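Local coordinates for protein aminotransferase (Neisseria meningitidis Z2491, PDB 3JTX) that probably catalyses a pyridoxal phosphate-dependent transfer of amino groups, as a member of the class I and II aminotransferase family, at residues 66-71 against 282-287; 173-178 against 205-210; 238-243 against 255-260; 326-331 against 372-377. All coordinates share one frame; numbering follows the deposited sequence.

Overall arrangement
Interactions 2 and 3 bond directly to the cofactor, which is carried as a Schiff base on the modified lysine at position 245, and interaction 4 is linked to it through Y210. Interactions 2 and 3 lie in one mixed seven-stranded sheet, centres 10 Å apart, where strands 203-207 and 237-242 run side by side; S206 O to F240 N measures 2.8 Å. D207 and Y210 of interaction 2 and S242 of interaction 3 each hydrogen-bond to the cofactor. Interaction 4, in a separate three-stranded sheet 16 Å from interaction 2 between centres, contributes Y328 OH, 2.7 Å from Y210 OH. Interaction 1 touches interaction 3 where S286 OG lies 3.8 Å from L243 CD1.

Interaction 1: residues 66-71 against 282-287; sequences AGLPEL and VQRASI
Q283 OE1 accepts the backbone N-H of L68 at 2.7 Å, and the bond is nearly straight, with an angle of 172° at the hydrogen. The donor lies in the carbonyl plane, on a lone pair, and the extended Q283 chain (chi2 -167°) carries the amide oxygen to this position just ahead of helix 69-82. L68 also packs CD1 over one face of the R284 guanidinium, 3.6 Å from R284 CZ and displaced toward the rim. That group is held in addition by a salt bridge, R284 NH1 to E70 OE2 at 2.9 Å, although the carboxylate and guanidinium planes stand 46° apart. Water 1 closes a second route between the two charges, donating to E70 OE2 and accepting from R284 NH2. Beside these polar groups, L71 CD1 meets I287 CG1 at 3.9 Å, while I287 CD1 presses on E70 CG.

Second-shell bonds fix the polar ends: Q283 NE2 donates to M278 O, and R284 NE forms a salt bridge with E58. S286 OG, bonded to V282 O at 2.6 Å, also pairs with S254. The contact thus joins the start of helix 69-82 to helix 280-291, whose A285 packs on helix 46-54.

Interaction 2: residues 173-178 against 205-210; sequences FVCSPN and ASDECY
F173 pairs with A205 in the parallel strands of a beta-alpha-beta unit, strand 169-175, helix 187-200 and strand 203-207, in the large sheet of this aminotransferase fold. The strand axes approach to 4.6 Å with their directions 20° apart. On one face of the sheet F173, A205, C175 and D207 project together; V174 and S206 occupy the other. F173 brings CD1 to 4.1 Å from A205 CB, an oblique approach, and its ring stacks on Y133. On the opposite face S206 OG sits beside V174 CB and bonds to E208 OE2 at 2.8 Å, meeting the carboxylate oxygen on its anti side.

With CG anti to the backbone N (chi1 -178°), D207 extends from its strand, and OD2 bonds to the pyridine nitrogen N1 of the cofactor and to Y133 OH. An aspartate faces the pyridine nitrogen in the same way in fold-type I enzymes. Beyond the strands, the peptide bond before P177 is cis, and the proline ring rests on the tyrosine side chain, P177 CG to Y210 CB 3.8 Å. Y210 OH bonds to the cofactor O3 and to Y328 OH, while F327 meets the Y210 ring edge-to-face.

The backbones are stitched by V174 N to A205 O, D207 N to V174 O and S176 N to D207 O. Where the chains separate, water 2 bridges them, donating to P177 O at 2.8 Å and to D207 O at 2.9 Å while accepting from Y210 N at 3.1 Å.

Interaction 3: residues 238-243 against 255-260; sequences LMFTSL and GFVAGD
M239 N donates to A258 O at 2.8 Å, the shortest hydrogen bond between these antiparallel strands, and A258 N returns one to M239 O. T241 and F256 form a second hydrogen-bonded pair, less regular: T241 N to F256 O is straight at 174°, whereas F256 N reaches T241 O at 3.1 Å from well above the carbonyl plane.

Both faces carry a methyl group laid on a ring. T241 CG2 lies over the F256 ring, 3.7 Å from its centroid, the two side chains running alongside each other. V257 CG2, anti to its own N, sits over the F240 ring at 3.9 Å from the centroid, also alongside. The selenium of M239, a selenomethionine, meets the F256 ring obliquely as a Met-aromatic contact, M239 SE to F256 CE1 4.1 Å. At the end of the pair the backbones close in, S242 CA to G255 CA 3.7 Å.

F256 also meets W290 edge-to-face and packs on helix 69-82, while F240 faces helix 100-111. S242 OG bonds to S244 OG and to the cofactor phosphate oxygen OP2, and strand 255-259 supplies the antiparallel member of the mixed sheet characteristic of fold-type I pyridoxal phosphate enzymes.

Interaction 4: residues 326-331 against 372-377; sequences SFYIWL and YVRIAL
W330 swings its indole out with CG anti to the backbone N (chi1 -174°), while Y372 keeps CG beside its own N; together these torsions lay the two aromatic groups on each other. The indole five-membered ring and the phenol ring form an offset stack, centroids 4.2 Å apart and planes only 6° from parallel. Y372 CB makes a CH-pi contact over the centre of the W330 six-membered ring, 3.5 Å from its centroid. On the same face of the sheet R374 runs obliquely across Y328: R374 CD comes to 3.4 Å from Y328 CD1, and Y328 CE1 lies over one face of the R374 guanidinium, toward its rim, with the guanidinium plane 17° from that of the ring.

The other face is aliphatic, with L331 CD2 against I375 CD1 at 3.9 Å and I329 CD1 against L377 CD1 at 4.0 Å; I329 also packs on helix 294-314. Five backbone hydrogen bonds hold the antiparallel pair, from L377 N to F327 O through V373 N to L331 O.

R374 NH2 bonds to H36 O, NH1 to N179 OD1, and NH2 also pairs with the sulfonate of a bound MES, probably from the crystallisation liquor. A guanidinium so oriented is consistent with the substrate-carboxylate arginine of related aminotransferases.

Interaction 1: residues 66-71 against 282-287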
# COMPACT_ATOMS: atom_id res chain seq x y z
N ALA A 66 4.87 1.36 11.90
CA ALA A 66 4.00 1.86 12.97
C ALA A 66 3.83 3.38 12.96
O ALA A 66 2.94 3.91 13.61
CB ALA A 66 4.52 1.38 14.35
N GLY A 67 4.70 4.09 12.24
CA GLY A 67 4.63 5.55 12.17
C GLY A 67 5.32 6.23 13.33
O GLY A 67 5.69 5.59 14.31
N LEU A 68 5.49 7.54 13.22
CA LEU A 68 6.14 8.32 14.26
C LEU A 68 5.27 8.40 15.51
O LEU A 68 4.05 8.54 15.41
CB LEU A 68 6.40 9.74 13.75
CG LEU A 68 7.46 9.90 12.68
CD1 LEU A 68 7.43 11.33 12.12
CD2 LEU A 68 8.85 9.53 13.21
N PRO A 69 5.90 8.34 16.69
CA PRO A 69 5.09 8.55 17.89
C PRO A 69 4.21 9.80 17.80
O PRO A 69 3.06 9.78 18.22
CB PRO A 69 6.15 8.73 18.98
CG PRO A 69 7.34 7.98 18.52
CD PRO A 69 7.32 8.06 17.01
N GLU A 70 4.76 10.90 17.27
CA GLU A 70 4.01 12.15 17.21
C GLU A 70 2.82 12.11 16.24
O GLU A 70 1.84 12.82 16.44
CB GLU A 70 4.94 13.37 16.96
CG GLU A 70 5.81 13.31 15.72
CD GLU A 70 7.22 12.76 15.97
OE1 GLU A 70 7.37 11.74 16.69
OE2 GLU A 70 8.19 13.36 15.45
N LEU A 71 2.86 11.27 15.20
CA LEU A 71 1.66 11.09 14.37
C LEU A 71 0.58 10.30 15.12
O LEU A 71 -0.59 10.67 15.10
CB LEU A 71 1.97 10.42 13.03
CG LEU A 71 0.77 10.00 12.17
CD1 LEU A 71 -0.12 11.22 11.88
CD2 LEU A 71 1.25 9.32 10.88
N VAL A 282 4.79 12.83 4.50
CA VAL A 282 3.33 12.63 4.55
C VAL A 282 2.83 12.53 6.00
O VAL A 282 1.75 13.06 6.33
CB VAL A 282 2.91 11.41 3.73
CG1 VAL A 282 1.42 11.13 3.89
CG2 VAL A 282 3.27 11.64 2.24
N GLN A 283 3.61 11.89 6.87
CA GLN A 283 3.31 11.88 8.29
C GLN A 283 3.28 13.30 8.89
O GLN A 283 2.39 13.63 9.68
CB GLN A 283 4.30 11.03 9.08
CG GLN A 283 4.27 9.53 8.74
CD GLN A 283 5.05 8.72 9.77
OE1 GLN A 283 4.81 8.85 10.98
NE2 GLN A 283 5.97 7.87 9.30
N ARG A 284 4.24 14.13 8.50
CA ARG A 284 4.30 15.50 8.98
C ARG A 284 3.08 16.33 8.52
O ARG A 284 2.49 17.08 9.30
CB ARG A 284 5.59 16.19 8.53
CG ARG A 284 6.87 15.48 8.98
CD ARG A 284 7.27 15.83 10.38
NE ARG A 284 8.50 15.12 10.74
CZ ARG A 284 8.80 14.70 11.96
NH1 ARG A 284 7.98 14.92 12.99
NH2 ARG A 284 9.93 14.04 12.16
N ALA A 285 2.75 16.20 7.24
CA ALA A 285 1.58 16.87 6.67
C ALA A 285 0.31 16.40 7.38
O ALA A 285 -0.61 17.19 7.62
CB ALA A 285 1.51 16.57 5.16
N SER A 286 0.28 15.12 7.75
CA SER A 286 -0.87 14.52 8.42
C SER A 286 -1.03 15.01 9.85
O SER A 286 -2.15 15.30 10.29
CB SER A 286 -0.79 12.99 8.38
OG SER A 286 -0.70 12.53 7.02
N ILE A 287 0.07 15.12 10.58
CA ILE A 287 0.06 15.74 11.92
C ILE A 287 -0.54 17.15 11.83
O ILE A 287 -1.46 17.50 12.60
CB ILE A 287 1.48 15.80 12.53
CG1 ILE A 287 1.97 14.40 12.91
CG2 ILE A 287 1.49 16.69 13.79
CD1 ILE A 287 3.49 14.31 13.14
O HOH W 1 10.78 12.96 14.86

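Interaction 2: residues 173-178 against 205-210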
# COMPACT_ATOMS: atom_id res chain seq x y z
N PHE A 173 -18.90 -5.20 8.44
CA PHE A 173 -18.62 -3.79 8.13
C PHE A 173 -19.78 -2.89 8.56
O PHE A 173 -20.95 -3.25 8.37
CB PHE A 173 -18.47 -3.57 6.63
CG PHE A 173 -17.22 -4.14 6.04
CD1 PHE A 173 -16.00 -3.56 6.30
CD2 PHE A 173 -17.28 -5.24 5.20
CE1 PHE A 173 -14.84 -4.08 5.75
CE2 PHE A 173 -16.12 -5.76 4.63
CZ PHE A 173 -14.91 -5.17 4.91
N VAL A 174 -19.46 -1.74 9.13
CA VAL A 174 -20.40 -0.63 9.30
C VAL A 174 -19.84 0.59 8.56
O VAL A 174 -18.65 0.85 8.60
CB VAL A 174 -20.63 -0.29 10.79
CG1 VAL A 174 -21.47 1.00 10.95
CG2 VAL A 174 -21.28 -1.46 11.51
N CYS A 175 -20.68 1.30 7.82
CA CYS A 175 -20.25 2.52 7.14
C CYS A 175 -21.11 3.65 7.70
O CYS A 175 -22.31 3.72 7.43
CB CYS A 175 -20.41 2.40 5.63
SG CYS A 175 -19.76 3.81 4.70
N SER A 176 -20.49 4.51 8.51
CA SER A 176 -21.21 5.53 9.28
C SER A 176 -20.38 6.79 9.46
O SER A 176 -19.34 6.74 10.11
CB SER A 176 -21.57 4.98 10.66
OG SER A 176 -22.37 5.91 11.39
N PRO A 177 -20.81 7.93 8.87
CA PRO A 177 -21.98 8.10 7.98
C PRO A 177 -21.93 7.20 6.76
O PRO A 177 -20.85 6.97 6.21
CB PRO A 177 -21.89 9.56 7.54
CG PRO A 177 -21.12 10.23 8.63
CD PRO A 177 -20.15 9.22 9.15
N ASN A 178 -23.09 6.75 6.31
CA ASN A 178 -23.15 5.80 5.21
C ASN A 178 -23.02 6.46 3.84
O ASN A 178 -23.52 7.56 3.60
CB ASN A 178 -24.44 5.00 5.29
CG ASN A 178 -24.48 3.87 4.29
OD1 ASN A 178 -25.05 4.01 3.19
ND2 ASN A 178 -23.88 2.74 4.65
N ALA A 205 -15.60 -3.75 11.82
CA ALA A 205 -14.80 -2.76 11.12
C ALA A 205 -15.74 -1.62 10.72
O ALA A 205 -16.68 -1.81 9.92
CB ALA A 205 -14.10 -3.40 9.88
N SER A 206 -15.50 -0.44 11.29
CA SER A 206 -16.33 0.73 11.07
C SER A 206 -15.63 1.78 10.21
O SER A 206 -14.63 2.37 10.62
CB SER A 206 -16.77 1.33 12.40
OG SER A 206 -17.77 2.31 12.21
N ASP A 207 -16.18 2.00 9.02
CA ASP A 207 -15.66 2.95 8.03
C ASP A 207 -16.28 4.32 8.30
O ASP A 207 -17.46 4.56 8.02
CB ASP A 207 -15.99 2.45 6.63
CG ASP A 207 -15.44 3.33 5.51
OD1 ASP A 207 -15.02 4.49 5.77
OD2 ASP A 207 -15.47 2.85 4.36
N GLU A 208 -15.48 5.19 8.90
CA GLU A 208 -15.95 6.49 9.39
C GLU A 208 -15.38 7.71 8.66
O GLU A 208 -15.33 8.82 9.22
CB GLU A 208 -15.69 6.57 10.90
CG GLU A 208 -16.54 5.54 11.63
CD GLU A 208 -16.34 5.46 13.14
OE1 GLU A 208 -15.59 6.28 13.73
OE2 GLU A 208 -16.97 4.55 13.72
N CYS A 209 -15.04 7.53 7.39
CA CYS A 209 -14.36 8.59 6.64
C CYS A 209 -15.22 9.85 6.43
O CYS A 209 -14.67 10.91 6.12
CB CYS A 209 -13.85 8.05 5.30
SG CYS A 209 -12.59 6.76 5.52
N TYR A 210 -16.54 9.75 6.59
CA TYR A 210 -17.42 10.95 6.48
C TYR A 210 -17.72 11.60 7.82
O TYR A 210 -18.57 12.50 7.90
CB TYR A 210 -18.73 10.63 5.73
CG TYR A 210 -18.49 10.26 4.29
CD1 TYR A 210 -18.39 11.24 3.30
CD2 TYR A 210 -18.33 8.92 3.91
CE1 TYR A 210 -18.15 10.90 1.97
CE2 TYR A 210 -18.08 8.58 2.58
CZ TYR A 210 -18.00 9.56 1.62
OH TYR A 210 -17.76 9.22 0.31
O HOH W 2 -18.17 7.19 6.92

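Interaction 3: residues 238-243 against 255-260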
# COMPACT_ATOMS: atom_id res chain seq x y z
N LEU A 238 -12.55 -2.04 15.46
CA LEU A 238 -11.59 -1.20 14.78
C LEU A 238 -12.34 -0.14 13.99
O LEU A 238 -13.26 -0.47 13.24
CB LEU A 238 -10.73 -2.01 13.83
CG LEU A 238 -9.70 -2.98 14.44
CD1 LEU A 238 -9.12 -3.81 13.29
CD2 LEU A 238 -8.59 -2.24 15.23
N MSE A 239 -11.96 1.12 14.17
CA MSE A 239 -12.45 2.19 13.31
C MSE A 239 -11.40 2.48 12.23
O MSE A 239 -10.20 2.44 12.49
CB MSE A 239 -12.72 3.45 14.13
CG MSE A 239 -11.47 4.13 14.60
SE MSE A 239 -11.70 5.88 15.41
CE MSE A 239 -12.17 6.96 14.03
N PHE A 240 -11.87 2.77 11.02
CA PHE A 240 -11.03 3.12 9.90
C PHE A 240 -11.42 4.53 9.48
O PHE A 240 -12.61 4.82 9.25
CB PHE A 240 -11.27 2.16 8.73
CG PHE A 240 -10.80 0.79 8.99
CD1 PHE A 240 -11.54 -0.09 9.78
CD2 PHE A 240 -9.60 0.35 8.44
CE1 PHE A 240 -11.10 -1.35 10.02
CE2 PHE A 240 -9.15 -0.94 8.68
CZ PHE A 240 -9.90 -1.80 9.48
N THR A 241 -10.45 5.44 9.44
CA THR A 241 -10.73 6.76 8.93
C THR A 241 -9.61 7.33 8.09
O THR A 241 -8.58 6.69 7.90
CB THR A 241 -11.20 7.71 10.03
OG1 THR A 241 -11.81 8.85 9.40
CG2 THR A 241 -10.03 8.16 10.96
N SER A 242 -9.84 8.54 7.58
CA SER A 242 -9.05 9.08 6.52
C SER A 242 -9.11 10.59 6.52
O SER A 242 -10.09 11.18 6.98
CB SER A 242 -9.66 8.54 5.21
OG SER A 242 -9.11 9.10 4.09
N LEU A 243 -8.07 11.21 5.98
CA LEU A 243 -8.04 12.65 5.71
C LEU A 243 -8.69 13.02 4.36
O LEU A 243 -8.82 14.20 4.05
CB LEU A 243 -6.59 13.17 5.74
CG LEU A 243 -5.87 13.18 7.09
CD1 LEU A 243 -4.36 13.51 6.90
CD2 LEU A 243 -6.53 14.17 8.07
N GLY A 255 -4.63 8.07 6.50
CA GLY A 255 -5.62 7.97 7.54
C GLY A 255 -5.05 7.22 8.72
O GLY A 255 -3.82 7.17 8.92
N PHE A 256 -5.93 6.62 9.51
CA PHE A 256 -5.50 5.74 10.59
C PHE A 256 -6.58 4.72 10.90
O PHE A 256 -7.73 4.90 10.52
CB PHE A 256 -5.08 6.51 11.85
CG PHE A 256 -6.19 7.23 12.57
CD1 PHE A 256 -6.98 6.58 13.51
CD2 PHE A 256 -6.43 8.58 12.34
CE1 PHE A 256 -7.98 7.26 14.20
CE2 PHE A 256 -7.42 9.27 13.04
CZ PHE A 256 -8.19 8.61 13.97
N VAL A 257 -6.16 3.64 11.56
CA VAL A 257 -7.04 2.63 12.12
C VAL A 257 -6.82 2.67 13.64
O VAL A 257 -5.70 2.90 14.10
CB VAL A 257 -6.78 1.24 11.52
CG1 VAL A 257 -5.33 0.78 11.79
CG2 VAL A 257 -7.78 0.23 12.06
N ALA A 258 -7.88 2.49 14.41
CA ALA A 258 -7.79 2.56 15.87
C ALA A 258 -8.75 1.59 16.55
O ALA A 258 -9.84 1.33 16.04
CB ALA A 258 -8.06 3.98 16.36
N GLY A 259 -8.35 1.07 17.70
CA GLY A 259 -9.17 0.12 18.43
C GLY A 259 -8.32 -0.97 19.06
O GLY A 259 -7.21 -0.70 19.53
N ASP A 260 -8.86 -2.18 19.05
CA ASP A 260 -8.32 -3.35 19.76
C ASP A 260 -6.81 -3.48 19.56
O ASP A 260 -6.35 -3.79 18.45
CB ASP A 260 -9.04 -4.60 19.25
CG ASP A 260 -8.70 -5.86 20.01
OD1 ASP A 260 -7.58 -5.95 20.54
OD2 ASP A 260 -9.55 -6.78 20.05

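Interaction 4: residues 326-331 against 372-377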
# COMPACT_ATOMS: atom_id res chain seq x y z
N SER A 326 -22.56 13.27 5.74
CA SER A 326 -22.00 13.03 4.39
C SER A 326 -22.42 14.13 3.42
O SER A 326 -23.23 15.00 3.77
CB SER A 326 -22.35 11.66 3.81
OG SER A 326 -23.53 11.71 3.02
N PHE A 327 -21.82 14.10 2.22
CA PHE A 327 -22.17 15.03 1.15
C PHE A 327 -23.09 14.42 0.08
O PHE A 327 -23.19 14.96 -1.04
CB PHE A 327 -20.92 15.74 0.55
CG PHE A 327 -19.81 14.83 0.06
CD1 PHE A 327 -20.02 13.86 -0.91
CD2 PHE A 327 -18.50 15.03 0.50
CE1 PHE A 327 -18.98 13.08 -1.39
CE2 PHE A 327 -17.45 14.25 0.04
CZ PHE A 327 -17.69 13.28 -0.91
N TYR A 328 -23.79 13.35 0.42
CA TYR A 328 -24.74 12.72 -0.51
C TYR A 328 -26.18 13.03 -0.16
O TYR A 328 -26.53 13.18 1.02
CB TYR A 328 -24.57 11.20 -0.51
CG TYR A 328 -23.18 10.78 -0.88
CD1 TYR A 328 -22.71 10.94 -2.19
CD2 TYR A 328 -22.34 10.23 0.06
CE1 TYR A 328 -21.41 10.55 -2.54
CE2 TYR A 328 -21.04 9.85 -0.27
CZ TYR A 328 -20.59 10.00 -1.56
OH TYR A 328 -19.28 9.63 -1.84
N ILE A 329 -27.00 13.16 -1.20
CA ILE A 329 -28.44 13.08 -1.09
C ILE A 329 -28.84 11.74 -1.76
O ILE A 329 -28.52 11.50 -2.92
CB ILE A 329 -29.14 14.24 -1.81
CG1 ILE A 329 -28.77 15.59 -1.16
CG2 ILE A 329 -30.65 14.06 -1.77
CD1 ILE A 329 -29.40 16.78 -1.85
N TRP A 330 -29.50 10.88 -1.00
CA TRP A 330 -30.01 9.60 -1.50
C TRP A 330 -31.47 9.86 -1.87
O TRP A 330 -32.38 9.71 -1.04
CB TRP A 330 -29.82 8.54 -0.39
CG TRP A 330 -30.14 7.08 -0.65
CD1 TRP A 330 -30.92 6.27 0.15
CD2 TRP A 330 -29.62 6.23 -1.68
NE1 TRP A 330 -30.93 4.99 -0.33
CE2 TRP A 330 -30.15 4.94 -1.46
CE3 TRP A 330 -28.77 6.44 -2.77
CZ2 TRP A 330 -29.87 3.86 -2.31
CZ3 TRP A 330 -28.50 5.37 -3.63
CH2 TRP A 330 -29.03 4.09 -3.38
N LEU A 331 -31.68 10.26 -3.11
CA LEU A 331 -32.96 10.79 -3.54
C LEU A 331 -33.94 9.70 -4.00
O LEU A 331 -33.66 8.95 -4.94
CB LEU A 331 -32.75 11.82 -4.66
CG LEU A 331 -34.03 12.53 -5.12
CD1 LEU A 331 -34.56 13.45 -4.00
CD2 LEU A 331 -33.81 13.32 -6.42
N TYR A 372 -33.78 4.73 -6.02
CA TYR A 372 -33.01 5.86 -5.50
C TYR A 372 -31.91 6.22 -6.46
O TYR A 372 -31.45 5.37 -7.20
CB TYR A 372 -32.35 5.49 -4.17
CG TYR A 372 -33.35 5.36 -3.05
CD1 TYR A 372 -33.68 6.45 -2.26
CD2 TYR A 372 -33.98 4.15 -2.80
CE1 TYR A 372 -34.61 6.34 -1.24
CE2 TYR A 372 -34.91 4.03 -1.76
CZ TYR A 372 -35.23 5.13 -1.00
OH TYR A 372 -36.16 5.03 0.01
N VAL A 373 -31.51 7.50 -6.46
CA VAL A 373 -30.26 7.92 -7.09
C VAL A 373 -29.38 8.59 -6.06
O VAL A 373 -29.86 9.30 -5.17
CB VAL A 373 -30.49 8.86 -8.32
CG1 VAL A 373 -31.23 8.15 -9.42
CG2 VAL A 373 -31.23 10.18 -7.92
N ARG A 374 -28.08 8.35 -6.16
CA ARG A 374 -27.13 9.07 -5.35
C ARG A 374 -26.72 10.38 -6.06
O ARG A 374 -26.31 10.37 -7.21
CB ARG A 374 -25.89 8.23 -5.02
CG ARG A 374 -25.07 8.83 -3.91
CD ARG A 374 -23.77 8.14 -3.75
NE ARG A 374 -22.88 8.32 -4.88
CZ ARG A 374 -21.71 7.70 -5.01
NH1 ARG A 374 -21.27 6.88 -4.07
NH2 ARG A 374 -20.95 7.93 -6.08
N ILE A 375 -26.85 11.49 -5.34
CA ILE A 375 -26.40 12.81 -5.78
C ILE A 375 -25.33 13.28 -4.80
O ILE A 375 -25.58 13.30 -3.59
CB ILE A 375 -27.58 13.82 -5.77
CG1 ILE A 375 -28.66 13.41 -6.75
CG2 ILE A 375 -27.12 15.21 -6.10
CD1 ILE A 375 -30.03 14.12 -6.54
N ALA A 376 -24.15 13.64 -5.30
CA ALA A 376 -23.06 14.17 -4.49
C ALA A 376 -23.01 15.68 -4.66
O ALA A 376 -22.95 16.15 -5.79
CB ALA A 376 -21.70 13.54 -4.91
N LEU A 377 -23.03 16.42 -3.56
CA LEU A 377 -22.94 17.88 -3.61
C LEU A 377 -21.48 18.34 -3.45
O LEU A 377 -21.11 19.01 -2.47
CB LEU A 377 -23.85 18.51 -2.53
CG LEU A 377 -25.36 18.22 -2.66
CD1 LEU A 377 -26.16 19.05 -1.65
CD2 LEU A 377 -25.89 18.44 -4.07